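Local coordinates for protein putative oxidoreductase molybdopterin-binding subunit (Sulfolobus tokodaii, PDB 4ZOH) that binds a pterin cytosine dinucleotide cofactor and is probably the molybdopterin-binding subunit of an oxidoreductase of the xanthine dehydrogenase and aldehyde oxidase family, at residues F33-S39 with G77-V83; I46-E51 with V98-Y102; F55-D59 with I68-E72; T73-G77 with N324-T328. One frame throughout, in Å; residues are numbered along the deposited sequence.

Contact 1 of 4, residues F33-S39 with G77-V83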
# COMPACT_ATOMS: atom_id res chain seq x y z
N PHE A 33 1.34 10.93 10.93
CA PHE A 33 0.25 10.62 11.85
C PHE A 33 -0.41 11.89 12.34
O PHE A 33 0.28 12.86 12.66
CB PHE A 33 0.71 9.75 13.01
CG PHE A 33 -0.43 9.13 13.74
CD1 PHE A 33 -1.03 9.79 14.85
CD2 PHE A 33 -1.02 7.91 13.24
CE1 PHE A 33 -2.13 9.22 15.49
CE2 PHE A 33 -2.14 7.36 13.88
CZ PHE A 33 -2.68 8.01 15.01
N VAL A 34 -1.75 11.86 12.38
CA VAL A 34 -2.61 13.02 12.71
C VAL A 34 -3.40 12.72 13.98
O VAL A 34 -4.05 11.67 14.08
CB VAL A 34 -3.54 13.33 11.50
CG1 VAL A 34 -4.52 14.48 11.73
CG2 VAL A 34 -2.70 13.63 10.24
N ALA A 35 -3.38 13.63 14.95
CA ALA A 35 -4.25 13.51 16.12
C ALA A 35 -5.00 14.83 16.29
O ALA A 35 -4.48 15.90 15.89
CB ALA A 35 -3.42 13.14 17.36
N PHE A 36 -6.20 14.77 16.88
CA PHE A 36 -6.97 15.95 17.17
C PHE A 36 -6.94 16.34 18.64
O PHE A 36 -7.05 15.48 19.51
CB PHE A 36 -8.41 15.80 16.66
CG PHE A 36 -8.49 15.65 15.19
CD1 PHE A 36 -8.96 16.72 14.37
CD2 PHE A 36 -8.09 14.43 14.57
CE1 PHE A 36 -9.04 16.61 13.00
CE2 PHE A 36 -8.18 14.32 13.17
CZ PHE A 36 -8.63 15.40 12.38
N VAL A 37 -6.73 17.64 18.90
CA VAL A 37 -6.95 18.25 20.23
C VAL A 37 -8.45 18.44 20.33
O VAL A 37 -9.10 18.87 19.36
CB VAL A 37 -6.22 19.64 20.39
CG1 VAL A 37 -6.39 20.22 21.81
CG2 VAL A 37 -4.73 19.51 20.05
N ARG A 38 -9.01 18.07 21.48
CA ARG A 38 -10.51 18.14 21.68
C ARG A 38 -10.91 19.05 22.86
O ARG A 38 -10.09 19.23 23.80
CB ARG A 38 -11.05 16.72 21.94
CG ARG A 38 -11.00 15.88 20.67
CD ARG A 38 -11.19 14.39 21.01
NE ARG A 38 -10.86 13.55 19.87
CZ ARG A 38 -11.58 13.37 18.79
NH1 ARG A 38 -12.76 13.93 18.63
NH2 ARG A 38 -11.11 12.54 17.84
N SER A 39 -12.11 19.64 22.78
CA SER A 39 -12.58 20.54 23.84
C SER A 39 -12.62 19.81 25.16
O SER A 39 -13.16 18.65 25.26
CB SER A 39 -13.95 21.12 23.53
OG SER A 39 -14.26 22.08 24.53
N GLY A 77 -15.07 16.84 23.78
CA GLY A 77 -14.70 15.89 22.73
C GLY A 77 -14.68 16.51 21.34
O GLY A 77 -14.25 15.82 20.37
N GLN A 78 -15.17 17.75 21.20
CA GLN A 78 -15.13 18.38 19.87
C GLN A 78 -13.69 18.66 19.46
O GLN A 78 -12.90 19.14 20.27
CB GLN A 78 -15.97 19.63 19.76
CG GLN A 78 -16.23 20.05 18.28
CD GLN A 78 -17.03 21.35 18.26
OE1 GLN A 78 -17.06 22.02 19.27
NE2 GLN A 78 -17.72 21.66 17.16
N PRO A 79 -13.34 18.30 18.21
CA PRO A 79 -12.03 18.75 17.71
C PRO A 79 -11.90 20.31 17.61
O PRO A 79 -12.78 21.03 17.01
CB PRO A 79 -11.94 18.11 16.30
CG PRO A 79 -13.01 17.08 16.25
CD PRO A 79 -14.10 17.53 17.20
N ILE A 80 -10.82 20.79 18.21
CA ILE A 80 -10.52 22.23 18.22
C ILE A 80 -9.16 22.57 17.59
O ILE A 80 -8.88 23.74 17.28
CB ILE A 80 -10.69 22.83 19.66
CG1 ILE A 80 -9.79 22.14 20.66
CG2 ILE A 80 -12.17 22.74 20.02
CD1 ILE A 80 -9.72 22.82 22.04
N ALA A 81 -8.34 21.54 17.36
CA ALA A 81 -7.02 21.69 16.76
C ALA A 81 -6.57 20.34 16.19
O ALA A 81 -7.08 19.27 16.64
CB ALA A 81 -6.01 22.15 17.83
N ILE A 82 -5.62 20.37 15.26
CA ILE A 82 -5.09 19.15 14.60
C ILE A 82 -3.57 19.19 14.69
O ILE A 82 -2.97 20.20 14.29
CB ILE A 82 -5.47 19.03 13.11
CG1 ILE A 82 -6.93 19.33 12.84
CG2 ILE A 82 -5.08 17.64 12.61
CD1 ILE A 82 -7.21 20.70 12.29
N VAL A 83 -2.94 18.13 15.24
CA VAL A 83 -1.53 18.08 15.23
C VAL A 83 -1.08 17.03 14.21
O VAL A 83 -1.82 16.01 13.98
CB VAL A 83 -0.90 17.85 16.58
CG1 VAL A 83 -1.45 18.86 17.64
CG2 VAL A 83 -1.02 16.41 17.08
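Ala-35 and Val-83 form a hydrogen-bonded pair of an antiparallel ladder whose strands run 150° apart, Val-83 N giving a 2.8 Å bond to Ala-35 O and Ala-35 N answering to Val-83 O. Further along, Val-37 O accepts a nearly straight 2.8 Å bond from Ile-80 N and a weak one from Ala-81 N. Two residues thus face one, a classic beta bulge that shifts the register before Arg-38 pairs with Pro-79. On one face of the sheet, Ile-82 brings CG2 over the Phe-36 ring, 4.2 Å from its centroid, as a CH-pi contact; CG1 of the same isoleucine lies 3.4 Å from Phe-36 CE1, and Pro-79 CB reaches CD1. Trp-241 meets the Phe-36 ring edge-to-face, and helix 223-235 covers this side. The two are neighbouring strands of the mixed sheet, with 54-56 beyond 79-85 and 239-241 beyond 32-38. On the other face Val-37 CB sits 3.6 Å from Ala-81 CB, while the side chains of Val-37 and Val-83 cross at about a right angle, CG2 against CG1. The Arg-38 chain runs extended from CG to NE, and its NH1 gives Gly-77 O a 3.0 Å bond in the guanidinium plane; NE and NH2 form salt bridges to Glu-247 and Glu-224. Just past the last strand pair, Ser-39 N binds Gln-78 O and Gly-77 N binds Ser-39 O.

Contact 2 of 4, residues I46-E51 with V98-Y102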
# COMPACT_ATOMS: atom_id res chain seq x y z
N ILE A 46 -12.96 29.80 22.05
CA ILE A 46 -11.59 29.27 21.95
C ILE A 46 -10.63 30.11 21.09
O ILE A 46 -11.03 30.64 20.06
CB ILE A 46 -11.59 27.80 21.40
CG1 ILE A 46 -12.53 27.65 20.20
CG2 ILE A 46 -11.90 26.78 22.54
CD1 ILE A 46 -12.05 26.62 19.17
N LYS A 47 -9.37 30.13 21.51
CA LYS A 47 -8.24 30.63 20.69
C LYS A 47 -7.17 29.60 20.80
O LYS A 47 -6.82 29.16 21.91
CB LYS A 47 -7.63 31.96 21.19
CG LYS A 47 -8.24 33.19 20.55
CD LYS A 47 -7.36 34.43 20.74
CE LYS A 47 -6.55 34.75 19.47
NZ LYS A 47 -5.39 35.67 19.69
N VAL A 48 -6.69 29.20 19.64
CA VAL A 48 -5.67 28.20 19.57
C VAL A 48 -4.52 28.82 18.83
O VAL A 48 -4.71 29.33 17.74
CB VAL A 48 -6.11 26.95 18.77
CG1 VAL A 48 -5.13 25.86 19.06
CG2 VAL A 48 -7.51 26.49 19.11
N LYS A 49 -3.33 28.75 19.42
CA LYS A 49 -2.14 29.24 18.77
C LYS A 49 -1.70 28.25 17.66
O LYS A 49 -1.27 27.10 17.97
CB LYS A 49 -1.02 29.41 19.78
CG LYS A 49 0.09 30.23 19.17
CD LYS A 49 1.16 30.53 20.19
CE LYS A 49 2.19 31.45 19.57
NZ LYS A 49 3.52 30.98 20.01
N LYS A 50 -1.83 28.70 16.40
CA LYS A 50 -1.30 27.99 15.22
C LYS A 50 0.22 28.04 15.33
O LYS A 50 0.77 29.10 15.67
CB LYS A 50 -1.86 28.57 13.91
CG LYS A 50 -1.37 27.98 12.60
CD LYS A 50 -2.31 28.46 11.49
CE LYS A 50 -1.76 28.27 10.08
NZ LYS A 50 -1.76 26.85 9.65
N GLU A 51 0.85 26.88 15.15
CA GLU A 51 2.31 26.64 15.39
C GLU A 51 2.79 25.50 14.49
O GLU A 51 1.98 24.88 13.81
CB GLU A 51 2.60 26.34 16.84
CG GLU A 51 2.32 27.52 17.75
CD GLU A 51 3.07 27.44 19.06
OE1 GLU A 51 2.43 27.39 20.13
OE2 GLU A 51 4.32 27.40 19.02
N VAL A 98 -0.04 21.92 22.60
CA VAL A 98 -0.96 22.86 21.96
C VAL A 98 -1.44 23.84 23.03
O VAL A 98 -1.53 23.47 24.19
CB VAL A 98 -2.10 22.16 21.25
CG1 VAL A 98 -2.99 23.17 20.51
CG2 VAL A 98 -1.56 21.11 20.26
N GLU A 99 -1.68 25.09 22.62
CA GLU A 99 -1.97 26.21 23.49
C GLU A 99 -3.36 26.72 23.19
O GLU A 99 -3.62 27.31 22.14
CB GLU A 99 -0.94 27.35 23.28
CG GLU A 99 0.30 27.28 24.18
CD GLU A 99 1.39 28.29 23.74
OE1 GLU A 99 1.06 29.49 23.52
OE2 GLU A 99 2.56 27.86 23.58
N VAL A 100 -4.28 26.44 24.10
CA VAL A 100 -5.70 26.75 23.85
C VAL A 100 -6.14 27.74 24.88
O VAL A 100 -5.86 27.58 26.06
CB VAL A 100 -6.63 25.50 23.93
CG1 VAL A 100 -8.05 25.92 23.60
CG2 VAL A 100 -6.12 24.38 22.98
N GLU A 101 -6.83 28.76 24.42
CA GLU A 101 -7.36 29.68 25.37
C GLU A 101 -8.89 29.53 25.34
O GLU A 101 -9.57 29.73 24.29
CB GLU A 101 -6.82 31.12 25.12
CG GLU A 101 -7.79 32.25 25.53
CD GLU A 101 -7.53 33.62 24.85
OE1 GLU A 101 -8.50 34.23 24.30
OE2 GLU A 101 -6.36 34.08 24.85
N TYR A 102 -9.43 29.17 26.51
CA TYR A 102 -10.88 28.97 26.69
C TYR A 102 -11.58 30.12 27.45
O TYR A 102 -11.11 30.58 28.45
CB TYR A 102 -11.10 27.70 27.52
CG TYR A 102 -10.71 26.34 26.91
CD1 TYR A 102 -11.57 25.66 26.04
CD2 TYR A 102 -9.55 25.67 27.33
CE1 TYR A 102 -11.26 24.36 25.58
CE2 TYR A 102 -9.22 24.40 26.86
CZ TYR A 102 -10.10 23.75 25.98
OH TYR A 102 -9.81 22.48 25.55
O HOH W 1 -0.53 25.87 20.12
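A short antiparallel sheet of the alpha/beta hammerhead region joins Ile-46 to Val-48 with Val-100 to Tyr-102, the strands running 167° apart. Lys-47 and Glu-101 make the hydrogen-bonded pair, Lys-47 N giving a 2.8 Å bond to Glu-101 O and Glu-101 N binding Lys-47 O in return. Beyond it, Lys-49 N reaches Glu-99 O. The face bearing Ile-46, Val-48, Val-100 and Tyr-102 is largely apolar: Ile-46 CG2 rests 3.7 Å from Tyr-102 CD1, and Val-48 CG1 meets Val-98 CG1 at 3.7 Å. With its CG1 turned anti to the backbone N (chi1 -178°), Val-100 lays that methyl over the centre of the Tyr-102 ring. The tyrosine OH is bound by Lys-40 N, and Ile-80 of strand 79-85 packs beneath this face. On the outer face the side chains of Lys-47 and Glu-101 run alongside each other, their methylene and carboxylate parts touching while the charged ends stay 5.5 Å apart from Lys-47 NZ to Glu-101 OE2. One water accepts from Glu-99 N and donates to Lys-49 O, linking the segments beyond the Val-48 and Val-100 pair. Charged on the solvent side and aliphatic beneath, this is the pattern of an amphipathic antiparallel sheet packed on a larger one.

Contact 3 of 4, residues F55-D59 with I68-E72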
# COMPACT_ATOMS: atom_id res chain seq x y z
N PHE A 55 -2.36 22.76 13.49
CA PHE A 55 -3.38 23.35 12.63
C PHE A 55 -4.65 23.63 13.43
O PHE A 55 -4.87 23.03 14.51
CB PHE A 55 -3.67 22.45 11.37
CG PHE A 55 -2.43 22.22 10.53
CD1 PHE A 55 -2.20 22.99 9.37
CD2 PHE A 55 -1.44 21.32 10.96
CE1 PHE A 55 -1.03 22.82 8.63
CE2 PHE A 55 -0.27 21.14 10.24
CZ PHE A 55 -0.06 21.90 9.10
N THR A 56 -5.50 24.54 12.93
CA THR A 56 -6.67 24.88 13.74
C THR A 56 -7.86 24.81 12.83
O THR A 56 -7.70 24.57 11.63
CB THR A 56 -6.57 26.33 14.33
OG1 THR A 56 -6.71 27.22 13.25
CG2 THR A 56 -5.25 26.56 15.02
N GLY A 57 -9.03 25.10 13.38
CA GLY A 57 -10.21 25.07 12.57
C GLY A 57 -10.16 26.03 11.42
O GLY A 57 -10.87 25.84 10.43
N GLU A 58 -9.37 27.11 11.56
CA GLU A 58 -9.27 28.13 10.47
C GLU A 58 -8.65 27.56 9.23
O GLU A 58 -8.95 27.99 8.14
CB GLU A 58 -8.45 29.39 10.91
CG GLU A 58 -9.05 30.13 12.12
CD GLU A 58 -10.41 30.83 11.86
OE1 GLU A 58 -10.96 30.86 10.71
OE2 GLU A 58 -10.96 31.38 12.86
N ASP A 59 -7.78 26.56 9.41
CA ASP A 59 -7.20 25.84 8.29
C ASP A 59 -8.17 24.93 7.58
O ASP A 59 -7.90 24.51 6.47
CB ASP A 59 -6.00 25.02 8.77
CG ASP A 59 -4.90 25.89 9.31
OD1 ASP A 59 -4.52 26.86 8.65
OD2 ASP A 59 -4.35 25.60 10.38
N ILE A 68 -14.82 21.54 12.16
CA ILE A 68 -13.88 21.80 13.28
C ILE A 68 -14.26 23.16 13.94
O ILE A 68 -14.59 24.10 13.22
CB ILE A 68 -12.43 21.80 12.83
CG1 ILE A 68 -12.07 20.51 12.04
CG2 ILE A 68 -11.46 21.99 14.05
CD1 ILE A 68 -12.10 19.16 12.87
N ALA A 69 -14.24 23.27 15.28
CA ALA A 69 -14.60 24.52 15.91
C ALA A 69 -13.43 25.45 15.70
O ALA A 69 -12.25 25.01 15.82
CB ALA A 69 -14.86 24.36 17.37
N THR A 70 -13.77 26.71 15.36
CA THR A 70 -12.78 27.84 15.17
C THR A 70 -12.83 28.90 16.26
O THR A 70 -11.83 29.13 16.91
CB THR A 70 -12.97 28.54 13.83
OG1 THR A 70 -14.34 28.91 13.72
CG2 THR A 70 -12.66 27.62 12.68
N LYS A 71 -14.01 29.50 16.51
CA LYS A 71 -14.24 30.45 17.66
C LYS A 71 -14.98 29.88 18.85
O LYS A 71 -14.81 30.37 20.00
CB LYS A 71 -15.11 31.64 17.25
CG LYS A 71 -15.26 31.90 15.78
CD LYS A 71 -14.24 32.90 15.33
CE LYS A 71 -14.76 33.58 14.06
NZ LYS A 71 -13.57 34.07 13.33
N GLU A 72 -15.83 28.88 18.60
CA GLU A 72 -16.73 28.41 19.64
C GLU A 72 -16.93 26.88 19.58
O GLU A 72 -17.46 26.34 18.58
CB GLU A 72 -18.07 29.15 19.52
CG GLU A 72 -19.00 29.03 20.75
CD GLU A 72 -20.35 29.73 20.50
OE1 GLU A 72 -20.38 30.70 19.70
OE2 GLU A 72 -21.40 29.29 21.05
O HOH W 2 -9.64 25.69 16.00
O HOH W 3 -13.41 31.10 11.82
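Gly-57 and Thr-70 bring their CA atoms to 4.6 Å, where the turn leaving strand 54-56 passes the irregular chain of residues 68-72. No direct hydrogen bond joins the two backbones; a water does so, accepting from Gly-57 N at 2.8 Å and donating to Ala-69 O at 2.7 Å. Gly-57 has no side chain, and its bare CA lies directly against the other segment. Ile-68 CG2 fills in against Gly-57 CA at 3.6 Å, and Thr-70 CG2 presses on the Gly-57 carbonyl carbon. The threonine carries that methyl anti to its own carbonyl carbon, while OG1 (chi1 52°) hydrogen-bonds to Lys-64 O. Bent at chi2 (-67°), the Glu-58 side chain crosses that of Thr-70 at about a right angle, Glu-58 OE2 lying 3.6 Å from Thr-70 CB. Glu-58 OE2 also forms a long salt bridge of 3.8 Å with Lys-71 NZ. The turn is braced from within: Thr-56 OG1 accepts from Glu-58 N as an ST turn, and Asp-59 OD2 takes a hydrogen bond from Thr-56 N, while Asp-59 OD1 forms a salt bridge with Lys-50. Phe-55 and Ala-69 each hydrogen-bond to strand 79-85 through their backbones, Ile-68 leans on Ala-227 of helix 223-235, and Thr-56 and Ala-69 touch strand 44-48 of the small sheet.

Contact 4 of 4, residues T73-G77 with N324-T328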
# COMPACT_ATOMS: atom_id res chain seq x y z
N THR A 73 -16.52 26.23 20.67
CA THR A 73 -16.73 24.80 20.84
C THR A 73 -18.00 24.50 21.64
O THR A 73 -18.20 25.12 22.70
CB THR A 73 -15.51 24.12 21.48
OG1 THR A 73 -15.79 22.71 21.57
CG2 THR A 73 -15.19 24.67 22.84
N THR A 74 -18.78 23.52 21.16
CA THR A 74 -20.07 23.13 21.68
C THR A 74 -20.25 21.76 22.38
O THR A 74 -21.41 21.40 22.68
CB THR A 74 -21.13 23.25 20.62
OG1 THR A 74 -20.69 22.57 19.44
CG2 THR A 74 -21.41 24.74 20.28
N TYR A 75 -19.16 21.02 22.67
CA TYR A 75 -19.22 19.75 23.43
C TYR A 75 -17.85 19.30 23.80
O TYR A 75 -16.91 19.48 22.99
CB TYR A 75 -19.98 18.62 22.64
CG TYR A 75 -19.46 18.23 21.28
CD1 TYR A 75 -18.66 17.08 21.12
CD2 TYR A 75 -19.72 19.00 20.14
CE1 TYR A 75 -18.19 16.70 19.87
CE2 TYR A 75 -19.25 18.63 18.89
CZ TYR A 75 -18.47 17.45 18.76
OH TYR A 75 -18.01 17.04 17.51
N VAL A 76 -17.69 18.79 25.01
CA VAL A 76 -16.50 18.02 25.37
C VAL A 76 -16.30 16.91 24.30
O VAL A 76 -17.29 16.24 23.87
CB VAL A 76 -16.64 17.42 26.74
CG1 VAL A 76 -15.36 16.71 27.23
CG2 VAL A 76 -17.04 18.54 27.69
N GLY A 77 -15.07 16.84 23.78
CA GLY A 77 -14.70 15.89 22.73
C GLY A 77 -14.68 16.51 21.34
O GLY A 77 -14.25 15.82 20.37
N ASN A 324 -25.34 20.51 24.81
CA ASN A 324 -23.88 20.61 24.74
C ASN A 324 -23.14 19.29 24.92
O ASN A 324 -22.27 19.20 25.80
CB ASN A 324 -23.33 21.67 25.70
CG ASN A 324 -23.73 23.08 25.27
OD1 ASN A 324 -24.65 23.66 25.84
ND2 ASN A 324 -23.06 23.60 24.21
N ILE A 325 -23.49 18.28 24.08
CA ILE A 325 -22.78 16.99 24.09
C ILE A 325 -22.55 16.53 22.69
O ILE A 325 -23.14 17.06 21.65
CB ILE A 325 -23.54 15.89 24.91
CG1 ILE A 325 -24.88 15.55 24.23
CG2 ILE A 325 -23.71 16.30 26.36
CD1 ILE A 325 -25.67 14.47 24.95
N THR A 326 -21.68 15.54 22.64
CA THR A 326 -21.36 14.86 21.39
C THR A 326 -22.60 14.76 20.48
O THR A 326 -23.64 14.22 20.89
CB THR A 326 -20.88 13.40 21.71
OG1 THR A 326 -19.89 13.46 22.73
CG2 THR A 326 -20.28 12.83 20.50
N PRO A 327 -22.52 15.23 19.23
CA PRO A 327 -23.74 15.02 18.45
C PRO A 327 -24.21 13.53 18.32
O PRO A 327 -23.39 12.64 18.08
CB PRO A 327 -23.32 15.54 17.05
CG PRO A 327 -22.20 16.49 17.33
CD PRO A 327 -21.45 15.75 18.38
N THR A 328 -25.51 13.30 18.35
CA THR A 328 -26.13 11.98 18.39
C THR A 328 -26.18 11.45 16.95
O THR A 328 -26.39 12.23 16.03
CB THR A 328 -27.57 12.12 18.96
OG1 THR A 328 -27.52 12.88 20.19
CG2 THR A 328 -28.22 10.65 19.21
O HOH W 4 -19.71 15.55 24.96
O HOH W 5 -20.17 17.78 26.75
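One face of the Tyr-75 ring carries Pro-327 CD, a CH-pi contact at 3.6 Å from the ring centroid and 19° off its normal, with CD displaced toward the rim. Nearer the stem, Tyr-75 CD1 lies 3.5 Å from Thr-326 CA, and Tyr-75 CB presses on the Ile-325 carbonyl carbon. The ring is brought there by a chi1 of 58°, which sets CG between the backbone N and the carbonyl carbon. The amide of Asn-324 approaches the neighbouring residue: ND2 gives a 3.1 Å bond to Thr-74 O, which lies near the amide plane, although the nitrogen itself stands above the carbonyl plane of Thr-74. Both ends of this amide have further partners, OD1 accepting from Val-108 N and ND2 giving to Val-121 O. Here a loop of the alpha/beta hammerhead region, between strands 72-73 and 79-85, packs on a loop of the molybdopterin cofactor-binding region ahead of helix 336-353. Two waters complete the seam. One accepts from Thr-326 N and donates to Val-76 O at 2.7 Å; the second accepts from Val-76 N and donates to Asn-324 O, also at 2.7 Å. Thr-326 OG1 is hydrogen-bonded to Ile-250 O, and Pro-327 touches Ala-290 of helix 288-304.

Following the chain from the N terminus, the first of these segments is on strand 32-38, and contact 1 closes its loop when the chain returns in 77-83. Strand 44-48 opens contact 2 within that loop but closes only at 98-102, after helix 88-95, so contacts 1 and 2 cross. Contact 3, joining 55-59 to 68-72, lies wholly within both loops, and its backbone bonds reach strand 79-85 on one side and Ile-46 on the other, tying the large mixed sheet to the small antiparallel one. Contact 4 opens directly after contact 3, shares Gly-77 with contact 1, and crosses contacts 1 and 2; its loop spans some 250 residues and fastens the hammerhead region to the cofactor-binding region.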